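Side-chain contacts in beta-galactosidase (Bacillus circulans subsp. alkalophilus, PDB 3TTY), which hydrolyses beta-galactosides, releasing terminal galactose, with a TIM-barrel glycoside hydrolase domain that binds galactose in its pocket: residues N43-A48 against G110-C115; G83-W88 against P94-V99. All blocks are in the same frame, centred on the assembly; numbering follows the deposited sequence.

Both contacts lie largely in loops of the same TIM-barrel domain, with centres 8 Å apart. Contact 1 (43-48 with 110-115) reaches the bound galactose through Phe45 and Arg111. Contact 2 (83-88 with 94-99) is a small buried packing contact next to it. Hydrogen bonds join them, among them Ser114 OG to His85 ND1 at 2.6 Å and His112 N to Gly83 O at 2.7 Å. The zinc site lies at the other end of 110-115, where Cys115 binds the metal. A further hydrogen bond links the backbones of Cys115 and Val96, and the Leu97 side chain is about 9 Å from the zinc ion. Both contacts also touch the second subunit.

Contact 1 (N43-A48 against G110-C115); sequences NVFSWA and GRHNSC. With ZN (zinc ion), chain G; GLA (alpha-D-galactopyranose), chain H.
Phe45 brings the far rim of its ring up to the end of the Arg111 side chain. Its CZ is 3.4 Å from Arg111 NH1. The planes are 33° apart, and CZ lies at the guanidinium edge, not over its face. His112 meets the Phe45 ring rim to rim, with NE2 3.7 Å from CZ. That nitrogen is also hydrogen-bonded to Asn149 ND2, and Asn149 in turn binds the sugar. Trp187 of the second subunit also meets the Phe45 ring. From CG to NE the Arg111 chain is extended, which carries the guanidinium past Phe45 to the galactose. Two nitrogens grip one sugar oxygen: Arg111 NH2 donates to GLA O4 at 2.7 Å and Arg111 NH1 to the same atom at 2.9 Å. NH1 also donates to GLA O3. With a leucine in place of Arg111, GLA O4 would probably lose both of these donors, and the Phe45 rim the guanidinium beside it. Farther along, Cys115 SG binds the zinc ion at 2.4 Å, together with Cys155, Cys157 and Cys160. Phe45 lies in the loop after barrel strand 39-42, and Trp47, in helix 47-50, packs on helix 119-135.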
# COMPACT_ATOMS: atom_id res chain seq x y z
N ASN A 43 22.84 -22.16 -21.74
CA ASN A 43 22.82 -22.92 -20.48
C ASN A 43 22.65 -22.08 -19.21
O ASN A 43 23.16 -22.46 -18.15
CB ASN A 43 24.10 -23.74 -20.35
CG ASN A 43 23.98 -24.84 -19.31
OD1 ASN A 43 23.01 -25.62 -19.30
ND2 ASN A 43 24.96 -24.90 -18.41
N VAL A 44 21.95 -20.95 -19.31
CA VAL A 44 21.75 -20.10 -18.12
C VAL A 44 20.79 -20.76 -17.14
O VAL A 44 20.95 -20.65 -15.92
CB VAL A 44 21.24 -18.70 -18.47
CG1 VAL A 44 21.10 -17.85 -17.20
CG2 VAL A 44 22.15 -18.02 -19.45
N PHE A 45 19.79 -21.47 -17.66
CA PHE A 45 18.70 -21.95 -16.81
C PHE A 45 18.35 -23.41 -17.04
O PHE A 45 17.20 -23.74 -17.31
CB PHE A 45 17.46 -21.07 -16.99
CG PHE A 45 17.58 -19.70 -16.34
CD1 PHE A 45 17.74 -19.58 -14.97
CD2 PHE A 45 17.51 -18.55 -17.11
CE1 PHE A 45 17.83 -18.32 -14.37
CE2 PHE A 45 17.61 -17.29 -16.51
CZ PHE A 45 17.77 -17.18 -15.14
N SER A 46 19.34 -24.29 -16.91
CA SER A 46 19.11 -25.69 -17.23
C SER A 46 19.72 -26.62 -16.19
O SER A 46 20.10 -27.75 -16.50
CB SER A 46 19.66 -26.01 -18.62
OG SER A 46 18.66 -25.78 -19.60
N TRP A 47 19.81 -26.14 -14.96
CA TRP A 47 20.37 -26.94 -13.90
C TRP A 47 19.61 -28.27 -13.83
O TRP A 47 20.21 -29.33 -13.86
CB TRP A 47 20.34 -26.18 -12.58
CG TRP A 47 21.18 -26.79 -11.51
CD1 TRP A 47 21.64 -28.08 -11.46
CD2 TRP A 47 21.68 -26.14 -10.35
NE1 TRP A 47 22.38 -28.27 -10.31
CE2 TRP A 47 22.42 -27.09 -9.61
CE3 TRP A 47 21.55 -24.84 -9.84
CZ2 TRP A 47 23.06 -26.77 -8.42
CZ3 TRP A 47 22.18 -24.53 -8.64
CH2 TRP A 47 22.92 -25.49 -7.95
N ALA A 48 18.28 -28.21 -13.78
CA ALA A 48 17.49 -29.42 -13.66
C ALA A 48 17.57 -30.32 -14.90
O ALA A 48 17.51 -31.54 -14.79
CB ALA A 48 16.03 -29.10 -13.32
N GLY A 110 10.26 -19.38 -8.71
CA GLY A 110 11.08 -18.25 -9.14
C GLY A 110 12.50 -18.64 -9.51
O GLY A 110 12.74 -19.72 -10.08
N ARG A 111 13.45 -17.76 -9.20
CA ARG A 111 14.85 -17.97 -9.53
C ARG A 111 15.70 -17.01 -8.69
O ARG A 111 15.15 -16.22 -7.92
CB ARG A 111 15.06 -17.68 -11.02
CG ARG A 111 14.62 -16.28 -11.41
CD ARG A 111 15.18 -15.86 -12.76
NE ARG A 111 14.86 -14.47 -13.06
CZ ARG A 111 15.12 -13.87 -14.22
NH1 ARG A 111 15.72 -14.53 -15.19
NH2 ARG A 111 14.79 -12.59 -14.39
N HIS A 112 17.03 -17.07 -8.86
CA HIS A 112 17.96 -16.13 -8.21
C HIS A 112 17.80 -16.06 -6.70
O HIS A 112 18.09 -15.04 -6.09
CB HIS A 112 17.76 -14.70 -8.73
CG HIS A 112 17.88 -14.56 -10.22
ND1 HIS A 112 17.40 -13.46 -10.89
CD2 HIS A 112 18.39 -15.39 -11.16
CE1 HIS A 112 17.63 -13.61 -12.18
NE2 HIS A 112 18.22 -14.77 -12.38
N ASN A 113 17.33 -17.14 -6.09
CA ASN A 113 16.91 -17.09 -4.70
C ASN A 113 17.42 -18.27 -3.87
O ASN A 113 16.76 -18.70 -2.92
CB ASN A 113 15.37 -16.97 -4.63
CG ASN A 113 14.67 -18.10 -5.39
OD1 ASN A 113 15.31 -19.08 -5.81
ND2 ASN A 113 13.34 -17.98 -5.57
N SER A 114 18.60 -18.81 -4.20
CA SER A 114 19.21 -19.83 -3.36
C SER A 114 19.89 -19.18 -2.14
O SER A 114 20.50 -18.13 -2.26
CB SER A 114 20.23 -20.67 -4.14
OG SER A 114 19.59 -21.42 -5.17
N CYS A 115 19.77 -19.79 -0.97
CA CYS A 115 20.44 -19.21 0.19
C CYS A 115 21.94 -19.26 -0.06
O CYS A 115 22.50 -20.33 -0.30
CB CYS A 115 20.07 -19.95 1.48
SG CYS A 115 21.25 -19.63 2.81
ZN ZN G . 20.20 -17.91 4.19
C1 GLA H . 17.32 -10.04 -16.52
C2 GLA H . 17.69 -11.54 -16.56
C3 GLA H . 17.26 -12.23 -17.87
C4 GLA H . 15.81 -11.84 -18.14
C5 GLA H . 15.68 -10.32 -18.13
C6 GLA H . 14.23 -9.95 -18.48
O1 GLA H . 18.09 -9.19 -17.38
O2 GLA H . 19.08 -11.72 -16.39
O3 GLA H . 17.34 -13.66 -17.78
O4 GLA H . 15.04 -12.39 -17.07
O5 GLA H . 15.95 -9.83 -16.81
O6 GLA H . 14.15 -8.57 -18.86

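Contact 2 (G83-W88 against P94-V99); sequences GAHPAW and PDVLRV
His85 and Val96 form a CH-pi contact in the long excursion that follows strand 75-79 of the TIM barrel. The two segments flank helix 87-92: one leads into it and the other follows it. Val96 CG1 sits over the centre of the imidazole, 3.3 Å from the ring centroid and 14° off the ring normal. Val96 CG1 is nearest His85 CE1, at 3.3 Å, and 3.4 Å from His85 ND1, so the packing is tight. The His85 ring is placed by a first torsion that puts CG between the backbone N and the carbonyl carbon (chi1 58°). From there one face is presented to Val96, which approaches from the opposite direction. Val96 itself is not in a staggered rotamer. At chi1 122° its CG1 nearly eclipses the carbonyl carbon, a conformation that looks strained. The ring has a polar tie as well, because His85 ND1 is hydrogen-bonded to Ser114 OG, which should limit its turning. Around this pair, Val96 also packs on Tyr121 of helix 119-135, and His85 on Ala90 of helix 87-92 and on Trp47. The turn that holds Val96 is closed by Leu97 N donating to Pro94 O at 2.8 Å. The Leu97 side chain crosses that of His85 at about a right angle, and its CD2 methyl lies 3.6 Å from His85 NE2.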
# COMPACT_ATOMS: atom_id res chain seq x y z
N GLY A 83 21.83 -20.10 -11.53
CA GLY A 83 20.92 -19.02 -11.15
C GLY A 83 19.53 -19.49 -10.73
O GLY A 83 18.74 -18.71 -10.21
N ALA A 84 19.21 -20.76 -10.96
CA ALA A 84 17.94 -21.31 -10.51
C ALA A 84 18.14 -22.79 -10.24
O ALA A 84 18.50 -23.54 -11.15
CB ALA A 84 16.85 -21.11 -11.56
N HIS A 85 17.91 -23.20 -8.99
CA HIS A 85 18.14 -24.58 -8.59
C HIS A 85 16.97 -25.48 -9.01
O HIS A 85 15.92 -24.99 -9.36
CB HIS A 85 18.41 -24.67 -7.07
CG HIS A 85 17.31 -24.10 -6.22
ND1 HIS A 85 17.48 -22.98 -5.43
CD2 HIS A 85 16.03 -24.51 -6.02
CE1 HIS A 85 16.36 -22.72 -4.79
NE2 HIS A 85 15.46 -23.63 -5.13
N PRO A 86 17.18 -26.80 -9.03
CA PRO A 86 16.13 -27.75 -9.42
C PRO A 86 15.03 -27.93 -8.37
O PRO A 86 15.29 -27.85 -7.17
CB PRO A 86 16.89 -29.06 -9.61
CG PRO A 86 18.29 -28.65 -9.91
CD PRO A 86 18.52 -27.43 -9.04
N ALA A 87 13.81 -28.19 -8.83
CA ALA A 87 12.70 -28.44 -7.92
C ALA A 87 13.00 -29.58 -6.95
O ALA A 87 12.59 -29.53 -5.79
CB ALA A 87 11.42 -28.71 -8.70
N TRP A 88 13.71 -30.61 -7.41
CA TRP A 88 14.04 -31.74 -6.52
C TRP A 88 15.02 -31.33 -5.43
O TRP A 88 15.03 -31.89 -4.34
CB TRP A 88 14.60 -32.95 -7.30
CG TRP A 88 15.96 -32.73 -7.94
CD1 TRP A 88 16.20 -32.47 -9.26
CD2 TRP A 88 17.25 -32.77 -7.30
NE1 TRP A 88 17.55 -32.33 -9.47
CE2 TRP A 88 18.22 -32.52 -8.29
CE3 TRP A 88 17.67 -33.01 -5.99
CZ2 TRP A 88 19.58 -32.50 -8.01
CZ3 TRP A 88 19.04 -32.98 -5.71
CH2 TRP A 88 19.97 -32.72 -6.71
N PRO A 94 15.77 -28.44 1.60
CA PRO A 94 15.16 -27.13 1.87
C PRO A 94 16.17 -26.07 2.36
O PRO A 94 15.84 -24.88 2.28
CB PRO A 94 14.11 -27.43 2.96
CG PRO A 94 13.95 -28.90 2.99
CD PRO A 94 15.25 -29.50 2.47
N ASP A 95 17.36 -26.46 2.83
CA ASP A 95 18.38 -25.47 3.22
C ASP A 95 18.78 -24.60 2.03
O ASP A 95 19.41 -23.57 2.16
CB ASP A 95 19.63 -26.14 3.83
CG ASP A 95 20.45 -26.90 2.79
OD1 ASP A 95 20.16 -28.09 2.56
OD2 ASP A 95 21.38 -26.30 2.22
N VAL A 96 18.38 -25.04 0.85
CA VAL A 96 18.67 -24.30 -0.36
C VAL A 96 17.74 -23.09 -0.51
O VAL A 96 18.06 -22.12 -1.19
CB VAL A 96 18.59 -25.27 -1.56
CG1 VAL A 96 17.57 -24.81 -2.59
CG2 VAL A 96 19.98 -25.50 -2.13
N LEU A 97 16.62 -23.13 0.21
CA LEU A 97 15.58 -22.12 0.07
C LEU A 97 15.74 -20.97 1.07
O LEU A 97 16.13 -21.17 2.23
CB LEU A 97 14.21 -22.76 0.25
CG LEU A 97 13.80 -23.83 -0.77
CD1 LEU A 97 12.61 -24.62 -0.25
CD2 LEU A 97 13.48 -23.21 -2.14
N ARG A 98 15.39 -19.76 0.62
CA ARG A 98 15.55 -18.58 1.46
C ARG A 98 14.41 -18.40 2.46
O ARG A 98 13.34 -18.99 2.33
CB ARG A 98 15.70 -17.32 0.60
CG ARG A 98 17.04 -17.22 -0.07
CD ARG A 98 17.18 -15.96 -0.89
NE ARG A 98 18.44 -15.97 -1.64
CZ ARG A 98 18.77 -15.07 -2.55
NH1 ARG A 98 17.94 -14.07 -2.85
NH2 ARG A 98 19.92 -15.18 -3.20
N VAL A 99 14.68 -17.60 3.49
CA VAL A 99 13.67 -17.08 4.37
C VAL A 99 13.59 -15.58 4.08
O VAL A 99 14.62 -14.89 4.00
CB VAL A 99 14.01 -17.38 5.83
CG1 VAL A 99 13.21 -16.50 6.78
CG2 VAL A 99 13.73 -18.84 6.11